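Putative ribose operon repressor (Burkholderia thailandensis, PDB 3EGC) probably acts as a LacI-family transcriptional repressor, binding operator DNA under the control of a small ligand held by its periplasmic-binding-protein-like domain. Local coordinates at residues 197-202 / 224-229; 208-211 / 215-218. All coordinates share one frame; numbering follows the deposited sequence.

Contact 1: 197-202 / 224-229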
ATOM      1  N   ILE A 197      -5.484  -6.243  10.687  1.00 29.18           N
ATOM      2  CA  ILE A 197      -5.861  -6.985  11.879  1.00 29.61           C
ATOM      3  C   ILE A 197      -4.882  -8.111  12.177  1.00 29.55           C
ATOM      4  O   ILE A 197      -4.535  -8.342  13.348  1.00 29.04           O
ATOM      5  CB  ILE A 197      -7.344  -7.472  11.786  1.00 29.89           C
ATOM      6  CG1 ILE A 197      -8.265  -6.247  11.887  1.00 31.58           C
ATOM      7  CG2 ILE A 197      -7.705  -8.503  12.878  1.00 28.89           C
ATOM      8  CD1 ILE A 197      -9.606  -6.551  11.369  1.00 34.65           C
ATOM      9  N   THR A 198      -4.419  -8.781  11.119  1.00 29.09           N
ATOM     10  CA  THR A 198      -3.373  -9.795  11.291  1.00 29.42           C
ATOM     11  C   THR A 198      -2.105  -9.203  11.942  1.00 29.29           C
ATOM     12  O   THR A 198      -1.492  -9.834  12.786  1.00 29.20           O
ATOM     13  CB  THR A 198      -3.012 -10.520   9.981  1.00 28.81           C
ATOM     14  OG1 THR A 198      -4.186 -11.102   9.422  1.00 28.14           O
ATOM     15  CG2 THR A 198      -2.019 -11.621  10.294  1.00 29.58           C
ATOM     16  N   GLU A 199      -1.745  -7.968  11.564  1.00 29.51           N
ATOM     17  CA  GLU A 199      -0.644  -7.267  12.276  1.00 29.64           C
ATOM     18  C   GLU A 199      -0.944  -7.161  13.794  1.00 29.39           C
ATOM     19  O   GLU A 199      -0.148  -7.548  14.620  1.00 29.90           O
ATOM     20  CB  GLU A 199      -0.411  -5.870  11.667  1.00 29.22           C
ATOM     21  CG  GLU A 199      -0.133  -5.884  10.135  1.00 30.08           C
ATOM     22  CD  GLU A 199       0.082  -4.525   9.583  1.00 31.70           C
ATOM     23  OE1 GLU A 199      -0.474  -3.549  10.164  1.00 29.43           O
ATOM     24  OE2 GLU A 199       0.815  -4.424   8.565  1.00 31.55           O
ATOM     25  N   GLY A 200      -2.119  -6.671  14.162  1.00 29.64           N
ATOM     26  CA  GLY A 200      -2.503  -6.572  15.573  1.00 29.98           C
ATOM     27  C   GLY A 200      -2.532  -7.897  16.340  1.00 30.96           C
ATOM     28  O   GLY A 200      -2.077  -7.979  17.499  1.00 31.23           O
ATOM     29  N   ALA A 201      -3.061  -8.948  15.718  1.00 31.10           N
ATOM     30  CA  ALA A 201      -2.930 -10.320  16.304  1.00 31.91           C
ATOM     31  C   ALA A 201      -1.470 -10.793  16.467  1.00 32.01           C
ATOM     32  O   ALA A 201      -1.135 -11.356  17.482  1.00 32.16           O
ATOM     33  CB  ALA A 201      -3.788 -11.400  15.498  1.00 30.84           C
ATOM     34  N   MET A 202      -0.609 -10.529  15.483  1.00 32.07           N
ATOM     35  CA  MET A 202       0.826 -10.789  15.651  1.00 32.36           C
ATOM     36  C   MET A 202       1.391  -9.962  16.811  1.00 32.92           C
ATOM     37  O   MET A 202       2.144 -10.450  17.598  1.00 32.34           O
ATOM     38  CB  MET A 202       1.637 -10.572  14.340  1.00 31.13           C
ATOM     39  CG  MET A 202       1.345 -11.604  13.183  1.00 32.47           C
ATOM     40  SD  MET A 202       1.598 -13.418  13.505  1.00 23.69           S
ATOM     41  CE  MET A 202       3.381 -13.429  13.615  1.00 31.24           C
ATOM     42  N   LEU A 224      -0.535 -10.828   1.402  1.00 32.32           N
ATOM     43  CA  LEU A 224       0.651 -10.027   1.456  1.00 31.49           C
ATOM     44  C   LEU A 224       1.881 -10.954   1.461  1.00 31.08           C
ATOM     45  O   LEU A 224       1.903 -11.927   2.191  1.00 31.56           O
ATOM     46  CB  LEU A 224       0.598  -9.204   2.753  1.00 31.59           C
ATOM     47  CG  LEU A 224      -0.279  -7.918   2.961  1.00 32.09           C
ATOM     48  CD1 LEU A 224       0.446  -6.686   2.509  1.00 30.18           C
ATOM     49  CD2 LEU A 224      -1.643  -7.984   2.223  1.00 32.71           C
ATOM     50  N   PRO A 225       2.906 -10.641   0.659  1.00 30.18           N
ATOM     51  CA  PRO A 225       4.158 -11.421   0.611  1.00 30.16           C
ATOM     52  C   PRO A 225       4.746 -11.779   1.987  1.00 29.76           C
ATOM     53  O   PRO A 225       5.106 -12.905   2.193  1.00 30.51           O
ATOM     54  CB  PRO A 225       5.125 -10.517  -0.203  1.00 30.04           C
ATOM     55  CG  PRO A 225       4.092  -9.767  -1.214  1.00 30.56           C
ATOM     56  CD  PRO A 225       2.898  -9.488  -0.272  1.00 30.36           C
ATOM     57  N   TRP A 226       4.786 -10.856   2.932  1.00 29.89           N
ATOM     58  CA  TRP A 226       5.324 -11.183   4.243  1.00 30.02           C
ATOM     59  C   TRP A 226       4.656 -12.379   4.925  1.00 29.93           C
ATOM     60  O   TRP A 226       5.293 -13.095   5.625  1.00 29.15           O
ATOM     61  CB  TRP A 226       5.413  -9.962   5.153  1.00 29.55           C
ATOM     62  CG  TRP A 226       4.107  -9.429   5.630  1.00 30.56           C
ATOM     63  CD1 TRP A 226       3.391  -8.371   5.095  1.00 30.58           C
ATOM     64  CD2 TRP A 226       3.328  -9.914   6.756  1.00 30.85           C
ATOM     65  NE1 TRP A 226       2.241  -8.195   5.805  1.00 32.00           N
ATOM     66  CE2 TRP A 226       2.170  -9.107   6.832  1.00 29.15           C
ATOM     67  CE3 TRP A 226       3.545 -10.897   7.736  1.00 30.77           C
ATOM     68  CZ2 TRP A 226       1.220  -9.254   7.822  1.00 30.08           C
ATOM     69  CZ3 TRP A 226       2.597 -11.062   8.735  1.00 31.93           C
ATOM     70  CH2 TRP A 226       1.427 -10.257   8.762  1.00 33.16           C
ATOM     71  N   MET A 227       3.381 -12.626   4.652  1.00 30.95           N
ATOM     72  CA  MET A 227       2.692 -13.779   5.246  1.00 31.81           C
ATOM     73  C   MET A 227       3.319 -15.114   4.869  1.00 33.16           C
ATOM     74  O   MET A 227       3.224 -16.106   5.611  1.00 32.90           O
ATOM     75  CB  MET A 227       1.212 -13.792   4.899  1.00 31.22           C
ATOM     76  CG  MET A 227       0.363 -12.714   5.720  1.00 31.10           C
ATOM     77  SD  MET A 227      -1.184 -12.394   4.893  1.00 26.48           S
ATOM     78  CE  MET A 227      -1.570 -10.907   5.881  1.00 30.95           C
ATOM     79  N   ALA A 228       3.977 -15.145   3.718  1.00 34.01           N
ATOM     80  CA  ALA A 228       4.653 -16.358   3.330  1.00 35.81           C
ATOM     81  C   ALA A 228       6.063 -16.512   3.942  1.00 36.69           C
ATOM     82  O   ALA A 228       6.720 -17.519   3.708  1.00 37.44           O
ATOM     83  CB  ALA A 228       4.670 -16.511   1.795  1.00 35.95           C
ATOM     84  N   PHE A 229       6.530 -15.550   4.744  1.00 37.55           N
ATOM     85  CA  PHE A 229       7.906 -15.687   5.297  1.00 37.85           C
ATOM     86  C   PHE A 229       7.820 -16.342   6.637  1.00 38.60           C
ATOM     87  O   PHE A 229       8.811 -16.745   7.187  1.00 38.59           O
ATOM     88  CB  PHE A 229       8.633 -14.344   5.500  1.00 37.88           C
ATOM     89  CG  PHE A 229       8.688 -13.471   4.272  1.00 35.67           C
ATOM     90  CD1 PHE A 229       8.655 -14.019   3.018  1.00 36.77           C
ATOM     91  CD2 PHE A 229       8.779 -12.105   4.394  1.00 32.35           C
ATOM     92  CE1 PHE A 229       8.701 -13.165   1.849  1.00 37.15           C
ATOM     93  CE2 PHE A 229       8.804 -11.269   3.291  1.00 33.13           C
ATOM     94  CZ  PHE A 229       8.776 -11.785   2.005  1.00 32.83           C
TER

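Contact 2: 208-211 / 215-218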
ATOM      1  N   LEU A 208       1.712 -11.081  24.730  1.00 41.90           N
ATOM      2  CA  LEU A 208       1.351 -12.159  25.629  1.00 41.54           C
ATOM      3  C   LEU A 208       2.466 -13.232  25.813  1.00 42.24           C
ATOM      4  O   LEU A 208       2.363 -14.103  26.679  1.00 42.62           O
ATOM      5  CB  LEU A 208       0.064 -12.789  25.146  1.00 40.75           C
ATOM      6  CG  LEU A 208      -1.186 -11.931  25.315  1.00 40.48           C
ATOM      7  CD1 LEU A 208      -2.401 -12.674  24.826  1.00 40.38           C
ATOM      8  CD2 LEU A 208      -1.422 -11.520  26.762  1.00 39.44           C
ATOM      9  N   GLY A 209       3.525 -13.156  25.017  1.00 41.86           N
ATOM     10  CA  GLY A 209       4.562 -14.184  25.042  1.00 41.83           C
ATOM     11  C   GLY A 209       4.122 -15.488  24.345  1.00 41.93           C
ATOM     12  O   GLY A 209       4.651 -16.567  24.613  1.00 41.21           O
ATOM     13  N   LEU A 210       3.168 -15.391  23.417  1.00 41.46           N
ATOM     14  CA  LEU A 210       2.704 -16.592  22.732  1.00 40.95           C
ATOM     15  C   LEU A 210       3.409 -16.802  21.409  1.00 40.77           C
ATOM     16  O   LEU A 210       3.950 -15.891  20.850  1.00 40.98           O
ATOM     17  CB  LEU A 210       1.188 -16.599  22.564  1.00 40.69           C
ATOM     18  CG  LEU A 210       0.332 -16.500  23.846  1.00 40.24           C
ATOM     19  CD1 LEU A 210      -1.160 -16.444  23.534  1.00 38.54           C
ATOM     20  CD2 LEU A 210       0.624 -17.699  24.721  1.00 39.89           C
ATOM     21  N   ARG A 211       3.423 -18.023  20.911  1.00 41.06           N
ATOM     22  CA  ARG A 211       4.165 -18.306  19.700  1.00 40.98           C
ATOM     23  C   ARG A 211       3.254 -18.568  18.515  1.00 40.74           C
ATOM     24  O   ARG A 211       2.435 -19.516  18.526  1.00 39.56           O
ATOM     25  CB  ARG A 211       5.128 -19.468  19.905  1.00 41.30           C
ATOM     26  CG  ARG A 211       6.232 -19.179  20.935  1.00 43.29           C
ATOM     27  CD  ARG A 211       6.751 -20.511  21.482  1.00 45.76           C
ATOM     28  NE  ARG A 211       5.674 -21.360  22.010  1.00 46.38           N
ATOM     29  CZ  ARG A 211       5.820 -22.659  22.269  1.00 47.66           C
ATOM     30  NH1 ARG A 211       6.985 -23.235  22.067  1.00 47.37           N
ATOM     31  NH2 ARG A 211       4.799 -23.399  22.702  1.00 45.68           N
ATOM     32  N   ASP A 215       1.596 -22.225  19.539  1.00 39.82           N
ATOM     33  CA  ASP A 215       0.565 -21.675  20.448  1.00 38.78           C
ATOM     34  C   ASP A 215      -0.731 -21.219  19.766  1.00 37.71           C
ATOM     35  O   ASP A 215      -1.812 -21.532  20.247  1.00 37.12           O
ATOM     36  CB  ASP A 215       1.137 -20.524  21.282  1.00 39.24           C
ATOM     37  CG  ASP A 215       2.251 -20.970  22.231  1.00 41.16           C
ATOM     38  OD1 ASP A 215       2.207 -22.107  22.742  1.00 44.42           O
ATOM     39  OD2 ASP A 215       3.177 -20.189  22.469  1.00 41.70           O
ATOM     40  N   VAL A 216      -0.629 -20.489  18.661  1.00 36.47           N
ATOM     41  CA  VAL A 216      -1.810 -19.988  17.923  1.00 35.21           C
ATOM     42  C   VAL A 216      -1.539 -19.958  16.444  1.00 34.70           C
ATOM     43  O   VAL A 216      -0.553 -19.364  16.023  1.00 35.30           O
ATOM     44  CB  VAL A 216      -2.145 -18.527  18.390  1.00 36.41           C
ATOM     45  CG1 VAL A 216      -3.239 -17.820  17.536  1.00 34.29           C
ATOM     46  CG2 VAL A 216      -2.466 -18.471  19.942  1.00 35.21           C
ATOM     47  N   GLU A 217      -2.376 -20.608  15.648  1.00 34.21           N
ATOM     48  CA  GLU A 217      -2.319 -20.444  14.192  1.00 34.35           C
ATOM     49  C   GLU A 217      -3.285 -19.353  13.721  1.00 33.82           C
ATOM     50  O   GLU A 217      -4.171 -18.925  14.478  1.00 33.13           O
ATOM     51  CB  GLU A 217      -2.484 -21.783  13.438  1.00 34.58           C
ATOM     52  CG  GLU A 217      -1.183 -22.650  13.468  1.00 36.97           C
ATOM     53  CD  GLU A 217      -1.327 -24.046  12.850  1.00 42.68           C
ATOM     54  OE1 GLU A 217      -2.381 -24.407  12.289  1.00 43.73           O
ATOM     55  OE2 GLU A 217      -0.346 -24.800  12.890  1.00 47.31           O
ATOM     56  N   ILE A 218      -3.074 -18.880  12.491  1.00 33.23           N
ATOM     57  CA  ILE A 218      -3.796 -17.755  11.938  1.00 32.00           C
ATOM     58  C   ILE A 218      -4.095 -17.910  10.461  1.00 31.79           C
ATOM     59  O   ILE A 218      -3.192 -18.202   9.667  1.00 31.40           O
ATOM     60  CB  ILE A 218      -2.998 -16.412  12.102  1.00 32.24           C
ATOM     61  CG1 ILE A 218      -2.755 -16.107  13.591  1.00 32.78           C
ATOM     62  CG2 ILE A 218      -3.732 -15.248  11.373  1.00 30.92           C
ATOM     63  CD1 ILE A 218      -1.880 -14.803  13.852  1.00 31.69           C
TER

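Contact 1: 197-202 / 224-229
Thr-198 and Glu-199 on helix 195-208 meet the six-membered end of the Trp-226 indole, and the touching is wholly between carbon atoms. The methyl CG2 of Thr-198 lies 4.0 Å from CH2 of Trp-226, approaching the ring obliquely. One residue on, CG of Glu-199 stands 4.3 Å from CZ2 of Trp-226. The indole reaches the helix because its CG sits between the backbone N and the carbonyl carbon (chi1 71°). A thioether adds to the apolar patch: CE of Met-227 ends 4.4 Å from CB of Thr-198, while CG of the same methionine packs 3.9 Å above the plane of the Trp-226 ring. Both segments belong to the C-terminal lobe of the LacI/periplasmic-binding-protein fold, where the short 3-10 turn 225-228 follows strand 217-221 and packs beside the helix that precedes that strand. Polar interactions point elsewhere: with OG1 anti to the carbonyl carbon (chi1 -56°), the hydroxyl of Thr-198 is turned away from the indole into hydrogen bonds with Ser-220, Thr-192 and the carbonyl of Ser-194. Aromatic stacking extends the cluster across the dimer, as Trp-226 stacks on Trp-226 of the second subunit and Phe-229 meets that same ring edge-to-face.

Contact 2: 208-211 / 215-218
Arg-211 and Asp-215 grip each other with both backbone and side chain, and this polar knot is the tight part of the contact. OD2 of Asp-215 accepts two bonds. The backbone N of Arg-211 reaches its anti lone pair at 2.7 Å, whereas NE of Arg-211 comes from above the carboxylate plane at 2.8 Å and almost perfectly straight (179°). NH2 of Arg-211 takes the other oxygen, OD1 of Asp-215, at 2.9 Å, completing a side-on, two-nitrogen salt bridge. The guanidinium and carboxylate planes are 47° apart, and NH2, like NE, meets its oxygen from above the carboxylate plane. A bend in the arginine chain at chi3 (-54°) brings NE back over the aspartate. The carbonyl O of Arg-211 is shared as well, by Asp-215 N at 3.0 Å and Val-216 N at 3.2 Å.

Away from the knot the packing is looser: CD1 of Leu-210 lies 4.3 Å from CG2 of Val-216, a pair that leans on Leu-205 of helix 195-208. Arg-211 itself lies on the exposed side of the contact. Gly-209, with positive phi, takes the chain out of the helix, and the arrangement is that of a tight helix-to-strand connection in an alpha/beta Rossmann-like lobe, closing just before the parallel strand 217-221.

Contact 2 is nested within the chain loop that contact 1 closes, and their centres lie 13 Å apart on the same side of the chain's centre. Helix 195-208 and strand 217-221 join them. Ile-218 of the strand meets the helix directly: its CD1 is 3.8 Å from SD of Met-202 and 4.2 Å from CB of Ala-201, and its CG2 is 4.2 Å from CG2 of Thr-198. Ile-218 thus packs against the face of the helix that carries Thr-198 and Met-202, tying the strand of contact 2 to the helix of contact 1. The second subunit touches contact 1 but not contact 2. Neither contact includes a bound ligand.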